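Local coordinates for protein nucleoside-triphosphatase THEP1 (Aquifex aeolicus, PDB 1YE8) that hydrolyses nucleoside triphosphates such as ATP, GTP, CTP, TTP and UTP to their diphosphates and phosphate, without acting as a kinase, at residues V75-F80 with L113-F118; G25-G30 with R100-I105; W32-R37 with R48-E53. All blocks are in the same frame, centred on the assembly; numbering follows the deposited sequence.

Interaction 1: residues V75-F80 with L113-F118; sequences VNVQYF and LFSKKF
Two capped helix N-termini meet here, the first turns of helices 77-97 and 116-126, in a hydrophobic contact centred on the T-shaped pair F80 and F118 of this RecA-like P-loop domain. F80 turns its edge to one face of F118: CE2 and CZ point at the ring, their planes stand at 84° and the centroids lie 5.2 Å apart. Both phenylalanines set CG anti to the backbone N (172° in F80, -180° in F118), which carries the rings toward each other across the helix starts. No hydrogen bond crosses; carbon-to-carbon packing does the joining. V77 splits its methyls between two neighbours, CG1 reaching CB of S115 at 3.8 Å and CG2 reaching CB of F114 at 3.7 Å, a task suited to a branched residue. V75 CG2 meets the F114 ring obliquely. Each helix start brings a residue whose side chain can accept from an amide of the first turn. N76 takes the N-H of Y79, which stands well above the carbonyl plane of OD1, and S115 also bonds E81 through its hydroxyl. The cap beside the aromatic pair runs from F118 N to S115 OG, 2.9 Å.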
ATOM      1  N   VAL A  75     -12.853  -9.767  -6.956  1.00 10.67           N
ATOM      2  CA  VAL A  75     -12.569  -8.863  -5.845  1.00 10.60           C
ATOM      3  C   VAL A  75     -13.833  -8.562  -5.045  1.00 10.55           C
ATOM      4  O   VAL A  75     -14.862  -8.123  -5.597  1.00 11.66           O
ATOM      5  CB  VAL A  75     -11.960  -7.533  -6.333  1.00 10.52           C
ATOM      6  CG1 VAL A  75     -11.692  -6.590  -5.157  1.00 11.63           C
ATOM      7  CG2 VAL A  75     -10.668  -7.787  -7.109  1.00 12.61           C
ATOM      8  N   ASN A  76     -13.749  -8.811  -3.740  1.00 10.21           N
ATOM      9  CA  ASN A  76     -14.828  -8.451  -2.836  1.00 10.21           C
ATOM     10  C   ASN A  76     -14.475  -7.136  -2.149  1.00 10.18           C
ATOM     11  O   ASN A  76     -13.636  -7.085  -1.215  1.00  9.74           O
ATOM     12  CB  ASN A  76     -15.081  -9.562  -1.827  1.00 10.61           C
ATOM     13  CG  ASN A  76     -16.330  -9.322  -1.010  1.00 10.69           C
ATOM     14  OD1 ASN A  76     -16.561  -8.206  -0.537  1.00 11.84           O
ATOM     15  ND2 ASN A  76     -17.150 -10.374  -0.833  1.00 13.53           N
ATOM     16  N   VAL A  77     -15.070  -6.069  -2.675  1.00 10.20           N
ATOM     17  CA  VAL A  77     -14.773  -4.715  -2.233  1.00 11.26           C
ATOM     18  C   VAL A  77     -15.090  -4.552  -0.745  1.00 11.60           C
ATOM     19  O   VAL A  77     -14.353  -3.884  -0.019  1.00 12.23           O
ATOM     20  CB  VAL A  77     -15.532  -3.687  -3.093  1.00 11.43           C
ATOM     21  CG1 VAL A  77     -15.504  -2.289  -2.455  1.00 12.22           C
ATOM     22  CG2 VAL A  77     -14.974  -3.681  -4.503  1.00 13.29           C
ATOM     23  N   GLN A  78     -16.190  -5.160  -0.302  1.00 11.61           N
ATOM     24  CA  GLN A  78     -16.630  -5.079   1.085  1.00 12.73           C
ATOM     25  C   GLN A  78     -15.620  -5.756   2.021  1.00 11.63           C
ATOM     26  O   GLN A  78     -15.285  -5.206   3.080  1.00 11.76           O
ATOM     27  CB  GLN A  78     -18.038  -5.677   1.230  1.00 13.86           C
ATOM     28  CG  GLN A  78     -19.154  -4.803   0.602  1.00 18.49           C
ATOM     29  CD  GLN A  78     -19.070  -4.677  -0.936  1.00 21.99           C
ATOM     30  OE1 GLN A  78     -19.201  -3.568  -1.472  1.00 25.33           O
ATOM     31  NE2 GLN A  78     -18.839  -5.803  -1.638  1.00 20.24           N
ATOM     32  N   TYR A  79     -15.094  -6.917   1.624  1.00 11.21           N
ATOM     33  CA  TYR A  79     -14.090  -7.584   2.441  1.00 11.06           C
ATOM     34  C   TYR A  79     -12.826  -6.743   2.559  1.00 10.62           C
ATOM     35  O   TYR A  79     -12.230  -6.667   3.624  1.00 11.08           O
ATOM     36  CB  TYR A  79     -13.708  -8.944   1.852  1.00 11.82           C
ATOM     37  CG  TYR A  79     -14.772 -10.028   1.954  1.00 11.44           C
ATOM     38  CD1 TYR A  79     -15.989  -9.808   2.601  1.00 12.42           C
ATOM     39  CD2 TYR A  79     -14.518 -11.287   1.429  1.00 12.13           C
ATOM     40  CE1 TYR A  79     -16.947 -10.833   2.701  1.00 12.80           C
ATOM     41  CE2 TYR A  79     -15.455 -12.313   1.528  1.00 13.97           C
ATOM     42  CZ  TYR A  79     -16.661 -12.076   2.156  1.00 13.94           C
ATOM     43  OH  TYR A  79     -17.579 -13.123   2.227  1.00 15.67           O
ATOM     44  N   PHE A  80     -12.428  -6.126   1.449  1.00 10.10           N
ATOM     45  CA  PHE A  80     -11.259  -5.263   1.459  1.00  9.73           C
ATOM     46  C   PHE A  80     -11.485  -4.077   2.397  1.00  9.09           C
ATOM     47  O   PHE A  80     -10.657  -3.778   3.266  1.00  9.22           O
ATOM     48  CB  PHE A  80     -10.939  -4.786   0.037  1.00  9.13           C
ATOM     49  CG  PHE A  80      -9.858  -3.748  -0.018  1.00  8.97           C
ATOM     50  CD1 PHE A  80      -8.545  -4.110   0.218  1.00  9.00           C
ATOM     51  CD2 PHE A  80     -10.149  -2.423  -0.311  1.00  9.26           C
ATOM     52  CE1 PHE A  80      -7.512  -3.156   0.193  1.00 10.52           C
ATOM     53  CE2 PHE A  80      -9.137  -1.454  -0.358  1.00 10.63           C
ATOM     54  CZ  PHE A  80      -7.813  -1.833  -0.108  1.00 10.00           C
ATOM     55  N   LEU A 113      -8.400  -0.520  -5.946  1.00 10.71           N
ATOM     56  CA  LEU A 113      -8.988   0.710  -6.477  1.00 11.41           C
ATOM     57  C   LEU A 113     -10.445   0.544  -6.917  1.00 11.50           C
ATOM     58  O   LEU A 113     -11.086   1.527  -7.251  1.00 12.95           O
ATOM     59  CB  LEU A 113      -8.104   1.308  -7.588  1.00 11.72           C
ATOM     60  CG  LEU A 113      -6.801   1.918  -7.035  1.00 12.46           C
ATOM     61  CD1 LEU A 113      -5.827   2.191  -8.165  1.00 13.15           C
ATOM     62  CD2 LEU A 113      -7.037   3.193  -6.253  1.00 12.79           C
ATOM     63  N   PHE A 114     -10.982  -0.681  -6.878  1.00 11.48           N
ATOM     64  CA  PHE A 114     -12.422  -0.861  -7.059  1.00 12.01           C
ATOM     65  C   PHE A 114     -13.217  -0.219  -5.924  1.00 12.27           C
ATOM     66  O   PHE A 114     -14.408   0.040  -6.082  1.00 14.27           O
ATOM     67  CB  PHE A 114     -12.780  -2.341  -7.145  1.00 12.18           C
ATOM     68  CG  PHE A 114     -12.478  -2.977  -8.464  1.00 13.28           C
ATOM     69  CD1 PHE A 114     -13.154  -2.591  -9.621  1.00 14.98           C
ATOM     70  CD2 PHE A 114     -11.554  -4.003  -8.547  1.00 14.26           C
ATOM     71  CE1 PHE A 114     -12.878  -3.222 -10.848  1.00 15.69           C
ATOM     72  CE2 PHE A 114     -11.281  -4.627  -9.768  1.00 14.93           C
ATOM     73  CZ  PHE A 114     -11.938  -4.231 -10.908  1.00 15.75           C
ATOM     74  N   SER A 115     -12.572   0.067  -4.797  1.00 11.99           N
ATOM     75  CA  SER A 115     -13.258   0.695  -3.662  1.00 11.79           C
ATOM     76  C   SER A 115     -13.217   2.213  -3.758  1.00 12.31           C
ATOM     77  O   SER A 115     -12.134   2.811  -3.706  1.00 12.01           O
ATOM     78  CB  SER A 115     -12.611   0.233  -2.351  1.00 11.82           C
ATOM     79  OG  SER A 115     -12.916   1.114  -1.286  1.00 11.24           O
ATOM     80  N   LYS A 116     -14.388   2.834  -3.885  1.00 12.86           N
ATOM     81  CA  LYS A 116     -14.500   4.288  -3.928  1.00 13.19           C
ATOM     82  C   LYS A 116     -14.004   4.881  -2.618  1.00 12.33           C
ATOM     83  O   LYS A 116     -13.284   5.876  -2.601  1.00 12.48           O
ATOM     84  CB  LYS A 116     -15.949   4.721  -4.208  1.00 14.53           C
ATOM     85  CG  LYS A 116     -16.163   6.230  -4.092  1.00 17.25           C
ATOM     86  CD  LYS A 116     -17.396   6.714  -4.865  1.00 20.18           C
ATOM     87  CE  LYS A 116     -17.822   8.115  -4.434  1.00 22.96           C
ATOM     88  NZ  LYS A 116     -16.699   9.111  -4.473  1.00 24.61           N
ATOM     89  N   LYS A 117     -14.385   4.265  -1.504  1.00 12.07           N
ATOM     90  CA  LYS A 117     -13.937   4.750  -0.216  1.00 12.03           C
ATOM     91  C   LYS A 117     -12.403   4.771  -0.152  1.00 11.03           C
ATOM     92  O   LYS A 117     -11.810   5.726   0.350  1.00 11.29           O
ATOM     93  CB  LYS A 117     -14.486   3.883   0.922  1.00 12.62           C
ATOM     94  CG  LYS A 117     -15.982   4.031   1.164  1.00 15.96           C
ATOM     95  CD  LYS A 117     -16.408   3.097   2.275  1.00 20.90           C
ATOM     96  CE  LYS A 117     -17.914   3.015   2.432  1.00 24.32           C
ATOM     97  NZ  LYS A 117     -18.264   2.126   3.579  1.00 26.61           N
ATOM     98  N   PHE A 118     -11.768   3.720  -0.673  1.00 10.43           N
ATOM     99  CA  PHE A 118     -10.314   3.655  -0.701  1.00  9.96           C
ATOM    100  C   PHE A 118      -9.732   4.739  -1.614  1.00  9.98           C
ATOM    101  O   PHE A 118      -8.781   5.417  -1.232  1.00  9.66           O
ATOM    102  CB  PHE A 118      -9.869   2.269  -1.155  1.00  9.48           C
ATOM    103  CG  PHE A 118      -8.369   2.077  -1.213  1.00  9.21           C
ATOM    104  CD1 PHE A 118      -7.584   2.041  -0.052  1.00  9.52           C
ATOM    105  CD2 PHE A 118      -7.751   1.900  -2.447  1.00  8.98           C
ATOM    106  CE1 PHE A 118      -6.190   1.825  -0.117  1.00  8.96           C
ATOM    107  CE2 PHE A 118      -6.363   1.693  -2.522  1.00  9.82           C
ATOM    108  CZ  PHE A 118      -5.584   1.659  -1.361  1.00  9.56           C
TER

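Interaction 2: residues G25-G30 with R100-I105; sequences GKRAIG and RKVIII
The side chain of R27 starts with CG opposite its carbonyl carbon (chi1 -69°) and bends at chi3, while R100 bends at both chi2 and chi3, and these turns lay the two guanidinium groups flat on each other at the entrance to a parallel strand pair of the RecA-like sheet. Their centres are 3.8 Å apart and the planes differ by 19°. The closeness of two like charges is probably eased by the chain's C-terminus: R27 NH1 bonds the backbone O of E177 and R100 NH1 the O of R178, the last residue. R27 also sends NE straight to R100 O, 2.8 Å away at 179°, with the acceptor in the guanidinium plane. A methionine in place of R27 would probably leave R100 O without its NE donor and R100 without the flat partner on which it is stacked. K101, folded back at chi2, carries NZ to K26 O (2.9 Å), approaching from above the carbonyl plane, while its CD touches CD1 of I29. Beyond the charged end, strand 28-29, outermost in the sheet, pairs with 102-105, part of a segment predicted to bind ATP that runs on into D106 and E107. On one face A28, small enough for the site, lets CB meet CG1 of I104 beneath helix 13-24; I29 and I103 turn to the other face, against helix 77-97. At G30 a beta carbon would run into I104 O. V102 N bonds R27 O, and I29 bonds both V102 and I104: its N gives to V102 O, and its O takes the N-H of I104, 2.9 Å from N.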
ATOM      1  N   GLY A  25       8.483  -0.221  13.645  1.00 15.33           N
ATOM      2  CA  GLY A  25       7.809  -0.558  14.889  1.00 15.69           C
ATOM      3  C   GLY A  25       6.467   0.133  15.021  1.00 15.61           C
ATOM      4  O   GLY A  25       5.660   0.129  14.091  1.00 16.02           O
ATOM      5  N   LYS A  26       6.239   0.759  16.165  1.00 15.55           N
ATOM      6  CA  LYS A  26       4.956   1.370  16.484  1.00 15.56           C
ATOM      7  C   LYS A  26       4.702   2.624  15.649  1.00 14.63           C
ATOM      8  O   LYS A  26       3.597   3.175  15.664  1.00 15.40           O
ATOM      9  CB  LYS A  26       4.881   1.688  17.986  1.00 16.13           C
ATOM     10  CG  LYS A  26       4.822   0.450  18.885  1.00 18.73           C
ATOM     11  CD  LYS A  26       4.828   0.867  20.347  1.00 21.98           C
ATOM     12  CE  LYS A  26       4.473  -0.291  21.272  1.00 24.37           C
ATOM     13  NZ  LYS A  26       5.586  -0.594  22.222  1.00 27.25           N
ATOM     14  N   ARG A  27       5.703   3.071  14.895  1.00 13.69           N
ATOM     15  CA  ARG A  27       5.508   4.222  14.013  1.00 13.08           C
ATOM     16  C   ARG A  27       4.640   3.876  12.802  1.00 12.18           C
ATOM     17  O   ARG A  27       4.016   4.764  12.225  1.00 11.87           O
ATOM     18  CB  ARG A  27       6.844   4.741  13.501  1.00 13.41           C
ATOM     19  CG  ARG A  27       7.708   5.399  14.572  1.00 13.45           C
ATOM     20  CD  ARG A  27       9.128   5.660  14.087  1.00 15.52           C
ATOM     21  NE  ARG A  27       9.134   6.706  13.067  1.00 16.39           N
ATOM     22  CZ  ARG A  27      10.202   7.061  12.370  1.00 18.47           C
ATOM     23  NH1 ARG A  27      11.365   6.459  12.596  1.00 20.13           N
ATOM     24  NH2 ARG A  27      10.116   8.029  11.470  1.00 19.11           N
ATOM     25  N   ALA A  28       4.628   2.605  12.406  1.00 11.49           N
ATOM     26  CA  ALA A  28       3.976   2.193  11.164  1.00 10.93           C
ATOM     27  C   ALA A  28       2.530   1.803  11.416  1.00 10.72           C
ATOM     28  O   ALA A  28       2.265   0.959  12.278  1.00 11.38           O
ATOM     29  CB  ALA A  28       4.733   1.038  10.541  1.00 11.72           C
ATOM     30  N   ILE A  29       1.599   2.414  10.676  1.00  9.99           N
ATOM     31  CA  ILE A  29       0.171   2.071  10.798  1.00  9.78           C
ATOM     32  C   ILE A  29      -0.425   1.951   9.398  1.00  8.49           C
ATOM     33  O   ILE A  29      -0.302   2.878   8.590  1.00  8.57           O
ATOM     34  CB  ILE A  29      -0.628   3.124  11.618  1.00 10.42           C
ATOM     35  CG1 ILE A  29       0.054   3.485  12.948  1.00 13.10           C
ATOM     36  CG2 ILE A  29      -2.047   2.635  11.839  1.00 10.78           C
ATOM     37  CD1 ILE A  29      -0.468   4.821  13.576  1.00 15.30           C
ATOM     38  N   GLY A  30      -1.081   0.832   9.103  1.00  8.39           N
ATOM     39  CA  GLY A  30      -1.691   0.651   7.792  1.00  8.21           C
ATOM     40  C   GLY A  30      -1.839  -0.811   7.434  1.00  8.01           C
ATOM     41  O   GLY A  30      -2.178  -1.638   8.284  1.00  9.01           O
ATOM     42  N   ARG A 100       6.070  11.399  13.662  1.00 18.30           N
ATOM     43  CA  ARG A 100       6.869  10.175  13.685  1.00 18.00           C
ATOM     44  C   ARG A 100       6.130   9.013  13.020  1.00 16.70           C
ATOM     45  O   ARG A 100       6.755   8.052  12.576  1.00 16.72           O
ATOM     46  CB  ARG A 100       7.274   9.793  15.117  1.00 18.28           C
ATOM     47  CG  ARG A 100       8.158  10.812  15.823  1.00 21.09           C
ATOM     48  CD  ARG A 100       9.621  10.741  15.427  1.00 22.91           C
ATOM     49  NE  ARG A 100      10.238   9.478  15.818  1.00 25.07           N
ATOM     50  CZ  ARG A 100      11.408   9.046  15.368  1.00 25.53           C
ATOM     51  NH1 ARG A 100      12.099   9.772  14.500  1.00 25.66           N
ATOM     52  NH2 ARG A 100      11.883   7.880  15.785  1.00 26.31           N
ATOM     53  N   LYS A 101       4.804   9.094  12.976  1.00 15.07           N
ATOM     54  CA  LYS A 101       4.016   8.014  12.393  1.00 13.28           C
ATOM     55  C   LYS A 101       4.123   8.014  10.871  1.00 12.28           C
ATOM     56  O   LYS A 101       4.255   9.066  10.212  1.00 12.11           O
ATOM     57  CB  LYS A 101       2.536   8.104  12.812  1.00 14.09           C
ATOM     58  CG  LYS A 101       2.256   8.000  14.310  1.00 16.01           C
ATOM     59  CD  LYS A 101       2.602   6.658  14.928  1.00 18.04           C
ATOM     60  CE  LYS A 101       2.111   6.630  16.380  1.00 20.80           C
ATOM     61  NZ  LYS A 101       2.659   5.466  17.117  1.00 24.06           N
ATOM     62  N   VAL A 102       4.054   6.804  10.335  1.00 10.58           N
ATOM     63  CA  VAL A 102       4.153   6.564   8.896  1.00 10.29           C
ATOM     64  C   VAL A 102       2.984   5.683   8.487  1.00  9.28           C
ATOM     65  O   VAL A 102       2.816   4.576   9.024  1.00 10.15           O
ATOM     66  CB  VAL A 102       5.493   5.888   8.518  1.00 10.60           C
ATOM     67  CG1 VAL A 102       5.571   5.671   7.008  1.00 11.36           C
ATOM     68  CG2 VAL A 102       6.675   6.731   9.026  1.00 11.97           C
ATOM     69  N   ILE A 103       2.176   6.191   7.555  1.00  8.71           N
ATOM     70  CA  ILE A 103       1.036   5.449   7.013  1.00  8.18           C
ATOM     71  C   ILE A 103       1.546   4.440   5.998  1.00  8.00           C
ATOM     72  O   ILE A 103       2.370   4.785   5.153  1.00  9.06           O
ATOM     73  CB  ILE A 103       0.031   6.426   6.352  1.00  8.18           C
ATOM     74  CG1 ILE A 103      -0.400   7.496   7.378  1.00  8.46           C
ATOM     75  CG2 ILE A 103      -1.165   5.649   5.796  1.00  8.34           C
ATOM     76  CD1 ILE A 103      -1.251   8.602   6.783  1.00  9.77           C
ATOM     77  N   ILE A 104       1.035   3.208   6.064  1.00  7.96           N
ATOM     78  CA  ILE A 104       1.501   2.111   5.198  1.00  7.80           C
ATOM     79  C   ILE A 104       0.375   1.666   4.269  1.00  8.42           C
ATOM     80  O   ILE A 104      -0.698   1.306   4.744  1.00  7.58           O
ATOM     81  CB  ILE A 104       1.963   0.901   6.050  1.00  8.24           C
ATOM     82  CG1 ILE A 104       2.991   1.324   7.109  1.00 10.02           C
ATOM     83  CG2 ILE A 104       2.443  -0.226   5.156  1.00  8.84           C
ATOM     84  CD1 ILE A 104       4.339   1.840   6.592  1.00 10.95           C
ATOM     85  N   ILE A 105       0.606   1.709   2.953  1.00  7.94           N
ATOM     86  CA  ILE A 105      -0.460   1.351   1.996  1.00  7.75           C
ATOM     87  C   ILE A 105       0.115   0.471   0.881  1.00  7.46           C
ATOM     88  O   ILE A 105       0.645   0.987  -0.121  1.00  8.43           O
ATOM     89  CB  ILE A 105      -1.126   2.622   1.362  1.00  7.86           C
ATOM     90  CG1 ILE A 105      -1.420   3.715   2.410  1.00  8.52           C
ATOM     91  CG2 ILE A 105      -2.422   2.207   0.631  1.00  9.06           C
ATOM     92  CD1 ILE A 105      -2.064   4.968   1.813  1.00 10.01           C
TER

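Interaction 3: residues W32-R37 with R48-E53; sequences WTEEVR and RIITTE
Backbone bonds between W32 and I50 and between E34 and R48 make this an antiparallel hairpin, two hydrogen-bonded pairs flanking the non-hydrogen-bonded pair T33 and I49. W32 N gives to I50 O and I50 N to W32 O, each at 2.9 Å. In apolar contact, W32 holds CG between its backbone N and carbonyl carbon (chi1 61°), which folds the indole back over its cross-strand partner I50: I50 CB sits over the five-membered ring, 4.1 Å from its centroid, as a CH-pi contact, and I50 CG2 lies 3.6 Å from W32 CZ2. T52 CG2 meets the indole edge. Among polar contacts, W32 NE1 reaches E34 OE2 (3.0 Å) almost in the ring plane, and K18 of helix 13-24 forms a salt bridge with the same oxygen, so two donors fix the carboxylate. I50 CD1 also lies against this carboxylate, 3.4 Å from E34 CD. R48 spreads one guanidinium face over V36 CG2, while its NE gives to a water that in turn bonds E35 O. The ring of W32 also touches T14 and D106, residues of the inferred ATP site. I49 and T51 lie against helix 77-97, and strand 56-61 follows 46-51 in the antiparallel sheet.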
ATOM      1  N   TRP A  32      -0.668  -4.143   4.366  1.00  8.20           N
ATOM      2  CA  TRP A  32      -0.058  -4.658   3.150  1.00  8.25           C
ATOM      3  C   TRP A  32      -0.888  -5.800   2.591  1.00  9.44           C
ATOM      4  O   TRP A  32      -1.906  -6.193   3.186  1.00  9.60           O
ATOM      5  CB  TRP A  32       1.418  -5.057   3.352  1.00  9.26           C
ATOM      6  CG  TRP A  32       1.639  -6.147   4.379  1.00 11.05           C
ATOM      7  CD1 TRP A  32       1.696  -7.496   4.154  1.00 12.57           C
ATOM      8  CD2 TRP A  32       1.811  -5.963   5.787  1.00 12.12           C
ATOM      9  NE1 TRP A  32       1.906  -8.162   5.341  1.00 13.35           N
ATOM     10  CE2 TRP A  32       1.976  -7.246   6.359  1.00 13.00           C
ATOM     11  CE3 TRP A  32       1.856  -4.840   6.627  1.00 13.05           C
ATOM     12  CZ2 TRP A  32       2.182  -7.437   7.743  1.00 14.18           C
ATOM     13  CZ3 TRP A  32       2.047  -5.036   8.000  1.00 14.98           C
ATOM     14  CH2 TRP A  32       2.214  -6.322   8.529  1.00 15.00           C
ATOM     15  N   THR A  33      -0.492  -6.285   1.420  1.00  9.80           N
ATOM     16  CA  THR A  33      -1.286  -7.274   0.702  1.00 11.24           C
ATOM     17  C   THR A  33      -0.408  -8.464   0.343  1.00 12.21           C
ATOM     18  O   THR A  33       0.602  -8.312  -0.354  1.00 14.40           O
ATOM     19  CB  THR A  33      -1.907  -6.624  -0.555  1.00 11.49           C
ATOM     20  OG1 THR A  33      -2.863  -5.632  -0.150  1.00 13.03           O
ATOM     21  CG2 THR A  33      -2.739  -7.638  -1.363  1.00 13.12           C
ATOM     22  N   GLU A  34      -0.767  -9.635   0.855  1.00 12.50           N
ATOM     23  CA  GLU A  34       0.022 -10.834   0.628  1.00 14.04           C
ATOM     24  C   GLU A  34      -0.685 -11.791  -0.298  1.00 13.34           C
ATOM     25  O   GLU A  34      -1.906 -11.898  -0.284  1.00 12.88           O
ATOM     26  CB  GLU A  34       0.306 -11.535   1.948  1.00 15.16           C
ATOM     27  CG  GLU A  34       1.373 -10.829   2.780  1.00 18.38           C
ATOM     28  CD  GLU A  34       1.886 -11.659   3.948  1.00 21.86           C
ATOM     29  OE1 GLU A  34       1.687 -12.899   3.966  1.00 24.62           O
ATOM     30  OE2 GLU A  34       2.482 -11.055   4.869  1.00 23.03           O
ATOM     31  N   GLU A  35       0.093 -12.498  -1.110  1.00 14.13           N
ATOM     32  CA  GLU A  35      -0.456 -13.551  -1.951  1.00 15.33           C
ATOM     33  C   GLU A  35      -0.969 -14.702  -1.088  1.00 15.70           C
ATOM     34  O   GLU A  35      -0.379 -15.040  -0.047  1.00 16.60           O
ATOM     35  CB  GLU A  35       0.616 -14.073  -2.922  1.00 16.13           C
ATOM     36  CG  GLU A  35       1.239 -13.017  -3.831  1.00 18.37           C
ATOM     37  CD  GLU A  35       2.370 -13.570  -4.685  1.00 20.84           C
ATOM     38  OE1 GLU A  35       3.296 -14.205  -4.123  1.00 22.79           O
ATOM     39  OE2 GLU A  35       2.330 -13.362  -5.916  1.00 21.70           O
ATOM     40  N   VAL A  36      -2.084 -15.285  -1.520  1.00 16.62           N
ATOM     41  CA  VAL A  36      -2.600 -16.505  -0.927  1.00 17.67           C
ATOM     42  C   VAL A  36      -2.106 -17.647  -1.808  1.00 19.15           C
ATOM     43  O   VAL A  36      -2.390 -17.676  -3.005  1.00 18.58           O
ATOM     44  CB  VAL A  36      -4.142 -16.497  -0.869  1.00 17.10           C
ATOM     45  CG1 VAL A  36      -4.667 -17.815  -0.307  1.00 17.47           C
ATOM     46  CG2 VAL A  36      -4.637 -15.306  -0.025  1.00 17.60           C
ATOM     47  N   ARG A  37      -1.329 -18.548  -1.210  1.00 21.29           N
ATOM     48  CA  ARG A  37      -0.738 -19.670  -1.927  1.00 23.48           C
ATOM     49  C   ARG A  37      -0.990 -20.973  -1.183  1.00 24.67           C
ATOM     50  O   ARG A  37      -0.958 -21.007   0.052  1.00 25.99           O
ATOM     51  CB  ARG A  37       0.765 -19.460  -2.073  1.00 23.54           C
ATOM     52  CG  ARG A  37       1.160 -18.438  -3.125  1.00 23.79           C
ATOM     53  CD  ARG A  37       2.677 -18.285  -3.300  1.00 25.24           C
ATOM     54  NE  ARG A  37       3.008 -17.223  -4.250  1.00 26.82           N
ATOM     55  CZ  ARG A  37       3.053 -17.370  -5.572  1.00 27.81           C
ATOM     56  NH1 ARG A  37       2.790 -18.547  -6.137  1.00 28.13           N
ATOM     57  NH2 ARG A  37       3.360 -16.334  -6.339  1.00 29.01           N
ATOM     58  N   ARG A  48      -4.625 -11.438   0.270  1.00 11.22           N
ATOM     59  CA  ARG A  48      -5.058 -11.204   1.637  1.00 11.81           C
ATOM     60  C   ARG A  48      -4.560  -9.841   2.103  1.00 11.46           C
ATOM     61  O   ARG A  48      -3.384  -9.538   1.980  1.00 11.81           O
ATOM     62  CB  ARG A  48      -4.485 -12.309   2.552  1.00 14.24           C
ATOM     63  CG  ARG A  48      -5.099 -12.376   3.930  1.00 18.19           C
ATOM     64  CD  ARG A  48      -4.513 -13.456   4.833  1.00 22.61           C
ATOM     65  NE  ARG A  48      -3.816 -14.511   4.108  1.00 26.65           N
ATOM     66  CZ  ARG A  48      -4.243 -15.770   3.974  1.00 27.87           C
ATOM     67  NH1 ARG A  48      -5.391 -16.174   4.506  1.00 29.00           N
ATOM     68  NH2 ARG A  48      -3.509 -16.633   3.297  1.00 28.69           N
ATOM     69  N   ILE A  49      -5.447  -9.025   2.643  1.00 10.22           N
ATOM     70  CA  ILE A  49      -5.018  -7.788   3.306  1.00 10.23           C
ATOM     71  C   ILE A  49      -4.591  -8.150   4.726  1.00 10.15           C
ATOM     72  O   ILE A  49      -5.265  -8.937   5.399  1.00 10.80           O
ATOM     73  CB  ILE A  49      -6.141  -6.688   3.277  1.00  9.96           C
ATOM     74  CG1 ILE A  49      -5.687  -5.449   4.063  1.00  9.87           C
ATOM     75  CG2 ILE A  49      -7.486  -7.232   3.765  1.00 11.11           C
ATOM     76  CD1 ILE A  49      -6.535  -4.207   3.834  1.00 10.40           C
ATOM     77  N   ILE A  50      -3.448  -7.623   5.161  1.00  9.76           N
ATOM     78  CA  ILE A  50      -2.944  -7.842   6.514  1.00 10.01           C
ATOM     79  C   ILE A  50      -2.644  -6.465   7.087  1.00  9.43           C
ATOM     80  O   ILE A  50      -1.891  -5.705   6.480  1.00  9.51           O
ATOM     81  CB  ILE A  50      -1.672  -8.713   6.490  1.00 10.48           C
ATOM     82  CG1 ILE A  50      -1.983 -10.057   5.796  1.00 13.22           C
ATOM     83  CG2 ILE A  50      -1.150  -8.905   7.918  1.00 11.70           C
ATOM     84  CD1 ILE A  50      -0.886 -11.123   5.865  1.00 17.13           C
ATOM     85  N   THR A  51      -3.254  -6.112   8.217  1.00  9.25           N
ATOM     86  CA  THR A  51      -2.973  -4.818   8.819  1.00  9.36           C
ATOM     87  C   THR A  51      -1.788  -4.850   9.771  1.00  9.18           C
ATOM     88  O   THR A  51      -1.325  -5.914  10.176  1.00 10.23           O
ATOM     89  CB  THR A  51      -4.181  -4.223   9.540  1.00  8.58           C
ATOM     90  OG1 THR A  51      -4.370  -4.932  10.781  1.00  9.56           O
ATOM     91  CG2 THR A  51      -5.481  -4.385   8.710  1.00  9.96           C
ATOM     92  N   THR A  52      -1.325  -3.670  10.161  1.00  9.47           N
ATOM     93  CA  THR A  52      -0.287  -3.565  11.173  1.00 10.01           C
ATOM     94  C   THR A  52      -0.760  -4.022  12.556  1.00 10.65           C
ATOM     95  O   THR A  52       0.071  -4.102  13.467  1.00 12.34           O
ATOM     96  CB  THR A  52       0.221  -2.130  11.264  1.00  9.57           C
ATOM     97  OG1 THR A  52      -0.894  -1.226  11.269  1.00 10.06           O
ATOM     98  CG2 THR A  52       1.068  -1.768  10.026  1.00 10.67           C
ATOM     99  N   GLU A  53      -2.050  -4.339  12.717  1.00 10.71           N
ATOM    100  CA  GLU A  53      -2.559  -4.947  13.961  1.00 12.31           C
ATOM    101  C   GLU A  53      -2.774  -6.439  13.831  1.00 12.84           C
ATOM    102  O   GLU A  53      -3.295  -7.079  14.754  1.00 14.49           O
ATOM    103  CB  GLU A  53      -3.850  -4.264  14.438  1.00 12.50           C
ATOM    104  CG  GLU A  53      -3.669  -2.819  14.851  1.00 13.75           C
ATOM    105  CD  GLU A  53      -2.621  -2.592  15.937  1.00 13.68           C
ATOM    106  OE1 GLU A  53      -2.290  -3.532  16.723  1.00 16.21           O
ATOM    107  OE2 GLU A  53      -2.124  -1.453  16.012  1.00 14.59           O
TER
HETATM  108  O   HOH W   1      -1.140 -14.830   2.844  1.00 27.57           O

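How the interactions relate
Interactions 1 and 2 are buried, interaction 3 only partly so. Interaction 2 supplies residues of the predicted ATP-binding segment, while W32 of interaction 3 touches T14 and D106. Interaction 1 is joined across its two segments by packing, with no hydrogen bond between them; interaction 2 has parallel-sheet backbone bonds with charged groups at its outer end; interaction 3 adds an indole-carboxylate cluster to antiparallel ones. Helix 77-97 is common to all three, forming one side of interaction 1 and packing against I29 and I103 of interaction 2 and I49 and T51 of interaction 3. F118 CZ packs on I105 CG2 at 3.8 Å, and F80 CE1 on I49 CD1. Between the sheets, G30 O probably bonds T52 N.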